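Local coordinates for uncharacterized protein (Bacteroides uniformis, PDB 4IYK) that is of unknown function but probably binds carbohydrate, pairing a transthyretin-like N-terminal domain with an E-set-like C-terminal one, at residues Asp14-Gly19 against Arg64-Phe69; Arg108-Lys113 against Ser126-Lys131; Met147-Asn152 against Tyr198-Ala203; Val153-Asn158 against Ala188-Tyr193. All coordinates share one frame; numbering follows the deposited sequence.

Contact 1. Residues Asp14-Gly19 against Arg64-Phe69; sequences DASIHG and RNNMVF. With EDO (1,2-ethanediol), chain H.
Val68, Ile17 and Ala15 give up the most surface here, where strand 15-23 of the transthyretin-like N-terminal domain pairs antiparallel with the end of strand 62-65 and, past a corner at Asn66, with the start of strand 67-77; the register slips by one, a beta bulge. Ile17 and Asn65 make two backbone bonds, Ile17 N to Asn65 O at 2.8 Å and Asn65 N to Ile17 O at 2.7 Å. Beyond the corner Val68 N bonds to Ala15 O at 3.1 Å, while the return bond from Ala15 N to Val68 O is bent and weak. Within the corner, Asn65 OD1 accepts from the backbone N of Met67, a selenomethionine, at 3.0 Å, an Asx turn.

The apolar side chains share one face. Val68 CG2 sits between backbone N and carbonyl carbon (CG1 chi1 -64°), which sets it 3.9 Å from Ala15 CB and 4.0 Å from Ile17 CG2; the two larger side chains cross at about a right angle. Trp55 also lies against Ile17 and Val68.

Away from this apolar side, Arg64 NH2 and Asn66 ND2 each donate to O2 of an ethanediol, both at 3.0 Å. Ser16 OG and His18 NE2 bond to the carboxylate of Asp96. The chemistry is thus two-sided: a mainly apolar side buried in the domain, and a polar side able to hold a small diol, here probably from the crystallisation liquor.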
loop_
_atom_site.group_PDB
_atom_site.type_symbol
_atom_site.label_atom_id
_atom_site.label_comp_id
_atom_site.label_asym_id
_atom_site.label_seq_id
_atom_site.Cartn_x
_atom_site.Cartn_y
_atom_site.Cartn_z
ATOM N N ASP A 14 29.562 -3.758 1.955
ATOM C CA ASP A 14 30.160 -2.897 2.977
ATOM C C ASP A 14 29.161 -1.841 3.503
ATOM O O ASP A 14 29.561 -0.927 4.233
ATOM C CB ASP A 14 31.424 -2.202 2.401
ATOM C CG ASP A 14 31.224 -1.391 1.117
ATOM O OD1 ASP A 14 30.099 -1.410 0.561
ATOM O OD2 ASP A 14 32.207 -0.768 0.648
ATOM N N ALA A 15 27.869 -1.966 3.147
ATOM C CA ALA A 15 26.893 -0.980 3.580
ATOM C C ALA A 15 25.500 -1.567 3.841
ATOM O O ALA A 15 25.183 -2.699 3.449
ATOM C CB ALA A 15 26.798 0.145 2.554
ATOM N N SER A 16 24.679 -0.779 4.534
ATOM C CA SER A 16 23.285 -1.112 4.847
ATOM C C SER A 16 22.469 0.155 4.675
ATOM O O SER A 16 23.035 1.241 4.749
ATOM C CB SER A 16 23.146 -1.696 6.253
ATOM O OG SER A 16 23.742 -0.850 7.226
ATOM N N ILE A 17 21.180 0.023 4.355
ATOM C CA ILE A 17 20.316 1.184 4.152
ATOM C C ILE A 17 18.897 0.846 4.618
ATOM O O ILE A 17 18.419 -0.276 4.459
ATOM C CB ILE A 17 20.358 1.717 2.684
ATOM C CG1 ILE A 17 19.622 3.074 2.562
ATOM C CG2 ILE A 17 19.840 0.660 1.644
ATOM C CD1 ILE A 17 20.199 4.025 1.455
ATOM N N HIS A 18 18.249 1.810 5.241
ATOM C CA HIS A 18 16.874 1.657 5.718
ATOM C C HIS A 18 16.219 3.032 5.617
ATOM O O HIS A 18 16.918 4.032 5.450
ATOM C CB HIS A 18 16.818 1.083 7.152
ATOM C CG HIS A 18 17.548 1.941 8.136
ATOM N ND1 HIS A 18 16.889 2.921 8.871
ATOM C CD2 HIS A 18 18.877 2.024 8.388
ATOM C CE1 HIS A 18 17.834 3.534 9.571
ATOM N NE2 HIS A 18 19.047 3.037 9.306
ATOM N N GLY A 19 14.906 3.067 5.707
ATOM C CA GLY A 19 14.147 4.301 5.599
ATOM C C GLY A 19 12.678 4.046 5.389
ATOM O O GLY A 19 12.199 2.926 5.581
ATOM N N ARG A 64 14.420 -1.952 4.502
ATOM C CA ARG A 64 15.697 -2.282 5.135
ATOM C C ARG A 64 16.502 -3.233 4.260
ATOM O O ARG A 64 15.976 -4.240 3.802
ATOM C CB ARG A 64 15.455 -2.904 6.514
ATOM C CG ARG A 64 16.732 -3.028 7.317
ATOM C CD ARG A 64 16.507 -3.848 8.569
ATOM N NE ARG A 64 17.756 -4.010 9.310
ATOM C CZ ARG A 64 17.839 -4.528 10.529
ATOM N NH1 ARG A 64 16.741 -4.926 11.169
ATOM N NH2 ARG A 64 19.021 -4.659 11.119
ATOM N N ASN A 65 17.782 -2.911 4.033
ATOM C CA ASN A 65 18.677 -3.727 3.219
ATOM C C ASN A 65 20.051 -3.752 3.857
ATOM O O ASN A 65 20.699 -2.723 3.915
ATOM C CB ASN A 65 18.748 -3.194 1.769
ATOM C CG ASN A 65 19.324 -4.184 0.763
ATOM O OD1 ASN A 65 20.106 -5.082 1.089
ATOM N ND2 ASN A 65 18.957 -4.034 -0.500
ATOM N N ASN A 66 20.489 -4.921 4.351
ATOM C CA ASN A 66 21.814 -5.042 4.978
ATOM C C ASN A 66 22.863 -5.607 4.028
ATOM O O ASN A 66 23.959 -5.950 4.471
ATOM C CB ASN A 66 21.740 -5.886 6.254
ATOM C CG ASN A 66 21.275 -5.061 7.424
ATOM O OD1 ASN A 66 20.086 -4.875 7.618
ATOM N ND2 ASN A 66 22.207 -4.452 8.158
HETATM N N MSE A 67 22.557 -5.657 2.723
HETATM C CA MSE A 67 23.483 -6.175 1.725
HETATM C C MSE A 67 23.642 -5.206 0.540
HETATM O O MSE A 67 23.370 -5.582 -0.602
HETATM C CB MSE A 67 22.976 -7.535 1.246
HETATM C CG MSE A 67 23.877 -8.695 1.623
HETATM SE SE MSE A 67 22.900 -10.384 1.789
HETATM C CE MSE A 67 21.729 -10.323 0.201
ATOM N N VAL A 68 24.082 -3.971 0.792
ATOM C CA VAL A 68 24.272 -3.016 -0.312
ATOM C C VAL A 68 25.745 -2.582 -0.404
ATOM O O VAL A 68 26.489 -2.631 0.580
ATOM C CB VAL A 68 23.308 -1.792 -0.296
ATOM C CG1 VAL A 68 21.861 -2.227 -0.483
ATOM C CG2 VAL A 68 23.450 -0.958 0.974
ATOM N N PHE A 69 26.167 -2.194 -1.613
ATOM C CA PHE A 69 27.534 -1.762 -1.869
ATOM C C PHE A 69 27.634 -0.252 -1.805
ATOM O O PHE A 69 26.779 0.450 -2.360
ATOM C CB PHE A 69 28.033 -2.284 -3.234
ATOM C CG PHE A 69 28.409 -3.747 -3.211
ATOM C CD1 PHE A 69 27.435 -4.737 -3.321
ATOM C CD2 PHE A 69 29.733 -4.138 -3.059
ATOM C CE1 PHE A 69 27.780 -6.091 -3.278
ATOM C CE2 PHE A 69 30.080 -5.494 -3.030
ATOM C CZ PHE A 69 29.100 -6.463 -3.137
HETATM C C1 EDO H . 20.537 -1.174 9.433
HETATM O O1 EDO H . 19.453 -1.913 8.900
HETATM C C2 EDO H . 20.922 -1.698 10.834
HETATM O O2 EDO H . 21.454 -3.006 10.732
#

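Contact 2. Residues Arg108-Lys113 against Ser126-Lys131; sequences RVKSPK and SLEAGK
Arg108 leaves its strand with CG beside the backbone N (chi1 -70°) and then runs extended to NE, while Glu128 starts with CG opposite its own backbone N (chi1 -177°) and stays extended; the two side chains therefore cross on one face of a beta hairpin. The hairpin joins strands 107-117 and 120-129 in the E-set-like C-terminal domain. Its Arg108-Glu128 and Lys110-Ser126 pairs are antiparallel and hydrogen-bonded, with Arg108 N to Glu128 O at 2.8 Å and Lys110 N to Ser126 O at 2.7 Å. Between them, the non-hydrogen-bonded pair Val109 and Leu127 turns to the other face, side by side, CG2 of the valine 3.9 Å from CD2 of the leucine; Ile201 and Ala203 of strand 196-206 pack against this pair from the facing sheet.

The salt bridge runs from Arg108 NH1 to Glu128 OE2 at 3.2 Å. It uses the anti lone pair of OE2, and the guanidinium and carboxylate planes are turned 55° apart. Arg108 NE forms a second salt bridge with Asp23 of the N-terminal domain, so the guanidinium ties the hairpin to that domain. A leucine here would probably leave Asp23 without this salt-bridge partner and Glu128 dependent on the more distant, water-linked Lys110, weakening the tie.

Lys110 bends at chi2 and chi3, which lays its methylenes by Glu128 OE1, CE at 3.7 Å. Its NZ closes no salt bridge; instead a water accepts from Lys110 NZ at 2.9 Å and donates to Glu128 OE1 at 3.0 Å.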
loop_
_atom_site.group_PDB
_atom_site.type_symbol
_atom_site.label_atom_id
_atom_site.label_comp_id
_atom_site.label_asym_id
_atom_site.label_seq_id
_atom_site.Cartn_x
_atom_site.Cartn_y
_atom_site.Cartn_z
ATOM N N ARG A 108 -5.411 8.928 -0.876
ATOM C CA ARG A 108 -5.218 8.861 0.575
ATOM C C ARG A 108 -6.500 8.316 1.196
ATOM O O ARG A 108 -7.573 8.824 0.881
ATOM C CB ARG A 108 -4.903 10.256 1.152
ATOM C CG ARG A 108 -3.550 10.804 0.791
ATOM C CD ARG A 108 -3.319 12.203 1.376
ATOM N NE ARG A 108 -2.025 12.697 0.910
ATOM C CZ ARG A 108 -1.830 13.538 -0.091
ATOM N NH1 ARG A 108 -2.863 14.130 -0.683
ATOM N NH2 ARG A 108 -0.596 13.851 -0.469
ATOM N N VAL A 109 -6.419 7.283 2.054
ATOM C CA VAL A 109 -7.624 6.791 2.733
ATOM C C VAL A 109 -7.794 7.634 3.993
ATOM O O VAL A 109 -6.874 7.702 4.808
ATOM C CB VAL A 109 -7.621 5.282 3.035
ATOM C CG1 VAL A 109 -8.906 4.877 3.737
ATOM C CG2 VAL A 109 -7.433 4.468 1.762
ATOM N N LYS A 110 -8.948 8.287 4.137
ATOM C CA LYS A 110 -9.180 9.169 5.277
ATOM C C LYS A 110 -10.168 8.598 6.284
ATOM O O LYS A 110 -11.152 7.945 5.916
ATOM C CB LYS A 110 -9.663 10.557 4.821
ATOM C CG LYS A 110 -8.748 11.255 3.799
ATOM C CD LYS A 110 -7.284 11.432 4.266
ATOM C CE LYS A 110 -7.061 12.537 5.279
ATOM N NZ LYS A 110 -5.635 12.612 5.695
ATOM N N SER A 111 -9.918 8.930 7.571
ATOM C CA SER A 111 -10.704 8.508 8.729
ATOM C C SER A 111 -11.033 6.989 8.654
ATOM O O SER A 111 -12.205 6.630 8.789
ATOM C CB SER A 111 -11.974 9.350 8.823
ATOM O OG SER A 111 -11.635 10.719 8.956
ATOM N N PRO A 112 -10.063 6.084 8.355
ATOM C CA PRO A 112 -10.422 4.668 8.252
ATOM C C PRO A 112 -10.837 4.090 9.603
ATOM O O PRO A 112 -10.233 4.403 10.634
ATOM C CB PRO A 112 -9.135 4.024 7.730
ATOM C CG PRO A 112 -8.059 4.880 8.245
ATOM C CD PRO A 112 -8.609 6.267 8.148
ATOM N N LYS A 113 -11.896 3.280 9.589
ATOM C CA LYS A 113 -12.434 2.592 10.761
ATOM C C LYS A 113 -12.839 1.183 10.343
ATOM O O LYS A 113 -13.576 1.050 9.375
ATOM C CB LYS A 113 -13.641 3.378 11.302
ATOM C CG LYS A 113 -13.912 3.242 12.786
ATOM C CD LYS A 113 -15.151 4.065 13.150
ATOM C CE LYS A 113 -15.566 3.939 14.599
ATOM N NZ LYS A 113 -16.870 4.615 14.866
ATOM N N SER A 126 -13.299 7.626 4.001
ATOM C CA SER A 126 -13.349 8.646 2.974
ATOM C C SER A 126 -12.083 8.536 2.154
ATOM O O SER A 126 -11.126 7.884 2.579
ATOM C CB SER A 126 -13.481 10.037 3.604
ATOM O OG SER A 126 -14.834 10.273 3.952
ATOM N N LEU A 127 -12.050 9.211 1.007
ATOM C CA LEU A 127 -10.906 9.201 0.103
ATOM C C LEU A 127 -10.568 10.596 -0.342
ATOM O O LEU A 127 -11.448 11.448 -0.488
ATOM C CB LEU A 127 -11.148 8.311 -1.134
ATOM C CG LEU A 127 -11.459 6.826 -0.881
ATOM C CD1 LEU A 127 -11.853 6.138 -2.167
ATOM C CD2 LEU A 127 -10.296 6.096 -0.259
ATOM N N GLU A 128 -9.281 10.809 -0.583
ATOM C CA GLU A 128 -8.735 12.064 -1.046
ATOM C C GLU A 128 -7.819 11.764 -2.228
ATOM O O GLU A 128 -7.011 10.847 -2.164
ATOM C CB GLU A 128 -8.007 12.712 0.131
ATOM C CG GLU A 128 -7.404 14.069 -0.104
ATOM C CD GLU A 128 -6.672 14.525 1.144
ATOM O OE1 GLU A 128 -7.310 14.583 2.221
ATOM O OE2 GLU A 128 -5.442 14.748 1.060
ATOM N N ALA A 129 -7.972 12.505 -3.318
ATOM C CA ALA A 129 -7.132 12.321 -4.498
ATOM C C ALA A 129 -5.778 13.018 -4.298
ATOM O O ALA A 129 -5.745 14.130 -3.759
ATOM C CB ALA A 129 -7.834 12.874 -5.728
ATOM N N GLY A 130 -4.692 12.355 -4.729
ATOM C CA GLY A 130 -3.328 12.884 -4.696
ATOM C C GLY A 130 -3.182 14.093 -5.602
ATOM O O GLY A 130 -2.494 15.053 -5.256
ATOM N N LYS A 131 -3.852 14.043 -6.767
ATOM C CA LYS A 131 -3.976 15.121 -7.760
ATOM C C LYS A 131 -5.435 15.146 -8.248
ATOM O O LYS A 131 -6.103 14.114 -8.151
ATOM C CB LYS A 131 -2.978 14.974 -8.930
ATOM C CG LYS A 131 -1.528 15.235 -8.532
ATOM C CD LYS A 131 -0.618 15.169 -9.735
ATOM C CE LYS A 131 0.820 15.071 -9.306
ATOM N NZ LYS A 131 1.735 14.927 -10.465
HETATM O O HOH W 1 -2.074 15.941 -2.603
HETATM O O HOH W 2 -5.038 15.026 4.147
#

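Contact 3. Residues Met147-Asn152 against Tyr198-Ala203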
loop_
_atom_site.group_PDB
_atom_site.type_symbol
_atom_site.label_atom_id
_atom_site.label_comp_id
_atom_site.label_asym_id
_atom_site.label_seq_id
_atom_site.Cartn_x
_atom_site.Cartn_y
_atom_site.Cartn_z
HETATM N N MSE A 147 -0.512 -10.004 9.268
HETATM C CA MSE A 147 -0.338 -8.558 9.055
HETATM C C MSE A 147 0.097 -8.179 7.624
HETATM O O MSE A 147 0.113 -6.992 7.297
HETATM C CB MSE A 147 0.702 -8.015 10.074
HETATM C CG MSE A 147 2.143 -8.512 9.781
HETATM SE SE MSE A 147 3.625 -7.597 10.698
HETATM C CE MSE A 147 3.258 -8.291 12.504
ATOM N N TRP A 148 0.447 -9.161 6.770
ATOM C CA TRP A 148 0.876 -8.889 5.395
ATOM C C TRP A 148 -0.333 -8.843 4.432
ATOM O O TRP A 148 -0.161 -8.752 3.214
ATOM C CB TRP A 148 1.945 -9.904 4.949
ATOM C CG TRP A 148 3.162 -9.787 5.823
ATOM C CD1 TRP A 148 3.361 -10.390 7.036
ATOM C CD2 TRP A 148 4.272 -8.893 5.628
ATOM N NE1 TRP A 148 4.514 -9.906 7.619
ATOM C CE2 TRP A 148 5.114 -9.015 6.757
ATOM C CE3 TRP A 148 4.664 -8.038 4.582
ATOM C CZ2 TRP A 148 6.308 -8.287 6.885
ATOM C CZ3 TRP A 148 5.855 -7.324 4.704
ATOM C CH2 TRP A 148 6.675 -7.474 5.831
ATOM N N VAL A 149 -1.535 -8.749 4.995
ATOM C CA VAL A 149 -2.795 -8.594 4.238
ATOM C C VAL A 149 -2.699 -7.430 3.210
ATOM O O VAL A 149 -2.185 -6.354 3.531
ATOM C CB VAL A 149 -4.002 -8.387 5.212
ATOM C CG1 VAL A 149 -3.775 -7.228 6.183
ATOM C CG2 VAL A 149 -5.316 -8.214 4.453
ATOM N N GLY A 150 -3.231 -7.659 2.016
ATOM C CA GLY A 150 -3.309 -6.665 0.950
ATOM C C GLY A 150 -3.863 -7.306 -0.304
ATOM O O GLY A 150 -4.255 -8.477 -0.276
ATOM N N ASN A 151 -3.872 -6.565 -1.420
ATOM C CA ASN A 151 -4.277 -7.098 -2.704
ATOM C C ASN A 151 -3.423 -8.308 -3.089
ATOM O O ASN A 151 -3.915 -9.188 -3.795
ATOM C CB ASN A 151 -4.176 -6.028 -3.817
ATOM C CG ASN A 151 -4.700 -6.517 -5.147
ATOM O OD1 ASN A 151 -5.888 -6.827 -5.271
ATOM N ND2 ASN A 151 -3.821 -6.622 -6.167
ATOM N N ASN A 152 -2.157 -8.366 -2.612
ATOM C CA ASN A 152 -1.282 -9.489 -2.971
ATOM C C ASN A 152 -1.401 -10.703 -2.001
ATOM O O ASN A 152 -0.984 -11.806 -2.366
ATOM C CB ASN A 152 0.189 -9.017 -3.046
ATOM C CG ASN A 152 1.085 -10.051 -3.686
ATOM O OD1 ASN A 152 0.830 -10.474 -4.805
ATOM N ND2 ASN A 152 2.039 -10.596 -2.927
ATOM N N TYR A 198 -6.409 -9.900 10.171
ATOM C CA TYR A 198 -5.964 -8.571 9.815
ATOM C C TYR A 198 -6.772 -8.090 8.607
ATOM O O TYR A 198 -6.931 -8.827 7.622
ATOM C CB TYR A 198 -4.459 -8.596 9.548
ATOM C CG TYR A 198 -3.644 -8.955 10.784
ATOM C CD1 TYR A 198 -3.613 -10.263 11.273
ATOM C CD2 TYR A 198 -2.932 -7.981 11.484
ATOM C CE1 TYR A 198 -2.848 -10.603 12.386
ATOM C CE2 TYR A 198 -2.145 -8.316 12.593
ATOM C CZ TYR A 198 -2.119 -9.625 13.047
ATOM O OH TYR A 198 -1.392 -9.957 14.167
ATOM N N PHE A 199 -7.374 -6.904 8.756
ATOM C CA PHE A 199 -8.246 -6.288 7.750
ATOM C C PHE A 199 -7.592 -5.015 7.264
ATOM O O PHE A 199 -6.962 -4.294 8.049
ATOM C CB PHE A 199 -9.657 -6.028 8.326
ATOM C CG PHE A 199 -10.348 -7.292 8.774
ATOM C CD1 PHE A 199 -11.131 -8.031 7.885
ATOM C CD2 PHE A 199 -10.149 -7.796 10.055
ATOM C CE1 PHE A 199 -11.721 -9.241 8.283
ATOM C CE2 PHE A 199 -10.750 -8.997 10.455
ATOM C CZ PHE A 199 -11.521 -9.718 9.564
ATOM N N ARG A 200 -7.679 -4.770 5.968
ATOM C CA ARG A 200 -7.029 -3.600 5.383
ATOM C C ARG A 200 -7.862 -3.003 4.265
ATOM O O ARG A 200 -8.160 -3.662 3.260
ATOM C CB ARG A 200 -5.632 -3.985 4.865
ATOM C CG ARG A 200 -4.670 -2.809 4.649
ATOM C CD ARG A 200 -3.409 -3.336 3.982
ATOM N NE ARG A 200 -2.293 -2.381 4.013
ATOM C CZ ARG A 200 -1.159 -2.533 3.332
ATOM N NH1 ARG A 200 -0.973 -3.597 2.574
ATOM N NH2 ARG A 200 -0.201 -1.622 3.414
ATOM N N ILE A 201 -8.247 -1.740 4.440
ATOM C CA ILE A 201 -8.980 -1.001 3.408
ATOM C C ILE A 201 -7.986 -0.666 2.296
ATOM O O ILE A 201 -6.937 -0.106 2.601
ATOM C CB ILE A 201 -9.603 0.310 3.970
ATOM C CG1 ILE A 201 -10.646 0.031 5.053
ATOM C CG2 ILE A 201 -10.185 1.209 2.811
ATOM C CD1 ILE A 201 -10.857 1.213 6.039
ATOM N N GLY A 202 -8.345 -0.970 1.053
ATOM C CA GLY A 202 -7.580 -0.623 -0.133
ATOM C C GLY A 202 -8.401 0.197 -1.123
ATOM O O GLY A 202 -9.618 0.021 -1.232
ATOM N N ALA A 203 -7.744 1.080 -1.871
ATOM C CA ALA A 203 -8.386 1.886 -2.911
ATOM C C ALA A 203 -7.476 1.950 -4.105
ATOM O O ALA A 203 -6.315 2.332 -3.971
ATOM C CB ALA A 203 -8.713 3.290 -2.410
#
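Val149 packs into strand 198-203 at the buried end of this contact, where the loop after strand 135-144 crosses a sheet of the E-set-like beta-sandwich domain. Its CG1 comes to 3.7 Å from Tyr198 CB and 4.0 Å from Arg200 CB, and its CG2 touches Tyr198 O. Phe142, Phe144 and Val220 from flanking strands enclose the same valine. With CG opposite its backbone N (chi1 -161°) and the chain extended from there to NE, Arg200 brings NH1 to Val149 O at 3.2 Å. That donor lies in the carbonyl plane, although the oxygen is tilted 30° out of the guanidinium plane. Arg200 NH1 also bonds to Ser32 O and its guanidinium meets Tyr217 in a cation-pi contact, so the buried charge has several partners.

Toward the solvent side, at the exposed Met147, a selenomethionine, the segments meet by van der Waals contact alone. One face of the Tyr198 ring is covered by the N, CA and CB of Met147. Met147 CB makes an off-centre CH-pi contact, 4.2 Å from the ring centroid. An alanine in place of Tyr198 takes away the ring on which Met147 rests and is likely to let this part of the loop shift. Met147 N lies 3.6 Å above the plane of the Tyr198 ring, over its centre.

Contact 4. Residues Val153-Asn158 against Ala188-Tyr193; sequences VKLTLN and ADVLKY
The side chains of Leu155 and Val190 run antiparallel alongside one another where two irregular loops of the E-set-like domain meet near the surface. One loop follows strand 135-144, the other precedes strand 196-206. Leu155 CD2 lies 4.1 Å from Val190 CB, while CD1 of the same leucine reaches past to Val190 O, at 3.6 Å, and to Leu191 CD2, at 3.8 Å. Leu155 CG is opposite the carbonyl carbon (chi1 -63°), which directs the branch at the facing loop; CD2 meets Val190 and CD1 reaches on to Leu191.

Leu157 comes in at another angle. It crosses Val190 obliquely and Leu191 at about a right angle, and a single methyl serves both: Leu157 CD2 is 3.9 Å from Val190 CG2 and 4.0 Å from Leu191 CD1. Ile182 of strand 178-183 touches both Leu157 and Leu191, joining this apolar patch to the sheet.

No direct hydrogen bond links the two segments; at their outer margin the polar link is made by water. There Asp189 OD2 accepts from a water at 2.8 Å, and the same water accepts from Asn158 ND2 at 3.0 Å.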
loop_
_atom_site.group_PDB
_atom_site.type_symbol
_atom_site.label_atom_id
_atom_site.label_comp_id
_atom_site.label_asym_id
_atom_site.label_seq_id
_atom_site.Cartn_x
_atom_site.Cartn_y
_atom_site.Cartn_z
ATOM N N VAL A 153 -1.919 -10.489 -0.770
ATOM C CA VAL A 153 -2.029 -11.510 0.302
ATOM C C VAL A 153 -3.458 -11.412 0.880
ATOM O O VAL A 153 -3.733 -10.559 1.721
ATOM C CB VAL A 153 -0.910 -11.294 1.378
ATOM C CG1 VAL A 153 -0.969 -12.354 2.470
ATOM C CG2 VAL A 153 0.484 -11.277 0.732
ATOM N N LYS A 154 -4.387 -12.196 0.316
ATOM C CA LYS A 154 -5.794 -12.070 0.682
ATOM C C LYS A 154 -6.547 -13.378 0.578
ATOM O O LYS A 154 -6.168 -14.278 -0.188
ATOM C CB LYS A 154 -6.471 -11.029 -0.242
ATOM C CG LYS A 154 -6.440 -11.422 -1.722
ATOM C CD LYS A 154 -6.925 -10.312 -2.642
ATOM C CE LYS A 154 -6.751 -10.765 -4.087
ATOM N NZ LYS A 154 -7.557 -9.945 -5.009
ATOM N N LEU A 155 -7.649 -13.451 1.342
ATOM C CA LEU A 155 -8.577 -14.568 1.350
ATOM C C LEU A 155 -9.668 -14.299 0.324
ATOM O O LEU A 155 -9.959 -13.152 0.020
ATOM C CB LEU A 155 -9.182 -14.742 2.759
ATOM C CG LEU A 155 -8.187 -15.099 3.861
ATOM C CD1 LEU A 155 -8.807 -14.865 5.246
ATOM C CD2 LEU A 155 -7.684 -16.554 3.696
ATOM N N THR A 156 -10.230 -15.360 -0.239
ATOM C CA THR A 156 -11.327 -15.297 -1.213
ATOM C C THR A 156 -12.600 -15.342 -0.371
ATOM O O THR A 156 -12.788 -16.305 0.387
ATOM C CB THR A 156 -11.191 -16.470 -2.182
ATOM O OG1 THR A 156 -9.898 -16.393 -2.768
ATOM C CG2 THR A 156 -12.296 -16.492 -3.244
ATOM N N LEU A 157 -13.450 -14.320 -0.504
ATOM C CA LEU A 157 -14.650 -14.182 0.320
ATOM C C LEU A 157 -15.959 -14.266 -0.462
ATOM O O LEU A 157 -16.011 -13.896 -1.631
ATOM C CB LEU A 157 -14.594 -12.833 1.074
ATOM C CG LEU A 157 -13.363 -12.580 1.988
ATOM C CD1 LEU A 157 -13.367 -11.152 2.512
ATOM C CD2 LEU A 157 -13.292 -13.603 3.159
ATOM N N ASN A 158 -17.040 -14.654 0.250
ATOM C CA ASN A 158 -18.391 -14.732 -0.301
ATOM C C ASN A 158 -19.216 -13.511 0.054
ATOM O O ASN A 158 -19.037 -12.958 1.136
ATOM C CB ASN A 158 -19.105 -15.956 0.246
ATOM C CG ASN A 158 -18.397 -17.261 0.076
ATOM O OD1 ASN A 158 -17.963 -17.621 -1.014
ATOM N ND2 ASN A 158 -18.388 -18.053 1.138
ATOM N N ALA A 188 -17.205 -18.317 7.293
ATOM C CA ALA A 188 -16.661 -19.079 8.437
ATOM C C ALA A 188 -15.547 -20.062 8.042
ATOM O O ALA A 188 -14.762 -20.450 8.890
ATOM C CB ALA A 188 -17.781 -19.833 9.123
ATOM N N ASP A 189 -15.488 -20.463 6.770
ATOM C CA ASP A 189 -14.503 -21.414 6.246
ATOM C C ASP A 189 -13.067 -20.820 6.265
ATOM O O ASP A 189 -12.110 -21.550 6.558
ATOM C CB ASP A 189 -14.901 -21.868 4.811
ATOM C CG ASP A 189 -14.950 -20.791 3.735
ATOM O OD1 ASP A 189 -15.239 -19.610 4.072
ATOM O OD2 ASP A 189 -14.715 -21.125 2.547
ATOM N N VAL A 190 -12.928 -19.515 6.005
ATOM C CA VAL A 190 -11.610 -18.863 5.952
ATOM C C VAL A 190 -11.428 -17.801 7.061
ATOM O O VAL A 190 -10.304 -17.372 7.290
ATOM C CB VAL A 190 -11.280 -18.294 4.549
ATOM C CG1 VAL A 190 -11.225 -19.424 3.516
ATOM C CG2 VAL A 190 -12.253 -17.184 4.123
ATOM N N LEU A 191 -12.517 -17.373 7.733
ATOM C CA LEU A 191 -12.438 -16.416 8.856
ATOM C C LEU A 191 -12.948 -17.170 10.060
ATOM O O LEU A 191 -14.142 -17.170 10.338
ATOM C CB LEU A 191 -13.243 -15.123 8.563
ATOM C CG LEU A 191 -12.679 -14.229 7.434
ATOM C CD1 LEU A 191 -13.661 -13.134 7.083
ATOM C CD2 LEU A 191 -11.350 -13.627 7.810
ATOM N N LYS A 192 -12.055 -17.915 10.697
ATOM C CA LYS A 192 -12.419 -18.873 11.727
ATOM C C LYS A 192 -12.664 -18.257 13.082
ATOM O O LYS A 192 -11.894 -17.440 13.564
ATOM C CB LYS A 192 -11.368 -19.991 11.829
ATOM C CG LYS A 192 -11.101 -20.688 10.488
ATOM C CD LYS A 192 -10.221 -21.914 10.683
ATOM C CE LYS A 192 -9.154 -22.038 9.629
ATOM N NZ LYS A 192 -8.094 -23.008 10.034
ATOM N N TYR A 193 -13.741 -18.692 13.712
ATOM C CA TYR A 193 -14.117 -18.255 15.044
ATOM C C TYR A 193 -12.934 -18.425 16.038
ATOM O O TYR A 193 -12.247 -19.446 15.993
ATOM C CB TYR A 193 -15.329 -19.093 15.521
ATOM C CG TYR A 193 -15.688 -18.790 16.954
ATOM C CD1 TYR A 193 -16.356 -17.616 17.290
ATOM C CD2 TYR A 193 -15.288 -19.635 17.988
ATOM C CE1 TYR A 193 -16.606 -17.283 18.616
ATOM C CE2 TYR A 193 -15.521 -19.304 19.318
ATOM C CZ TYR A 193 -16.195 -18.135 19.625
ATOM O OH TYR A 193 -16.453 -17.811 20.923
HETATM O O HOH W 3 -13.461 -19.444 0.630
HETATM O O HOH W 4 -16.789 -20.553 0.785
#

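In the fold
Contact 1 lies in the N-terminal domain and the other three in the C-terminal one; the centres of contacts 1 and 2 are 32 Å apart, on opposite sides of the chain's centre. Contacts 2 and 3 touch: Pro112 CB meets Ile201 CD1 at 3.7 Å, and Leu127 CD2 meets Ala203 CB at 3.9 Å, so the hairpin packs against strand 196-206. Contact 4 is nested in the loop closed by contact 3, their centres 13 Å apart, with Phe199 CZ 4.3 Å from Leu191 CD2. No active site is established; contact 3 is the nearest of the others to contact 1, about 10 Å between nearest atoms, and the ethanediol bound there touches none of them.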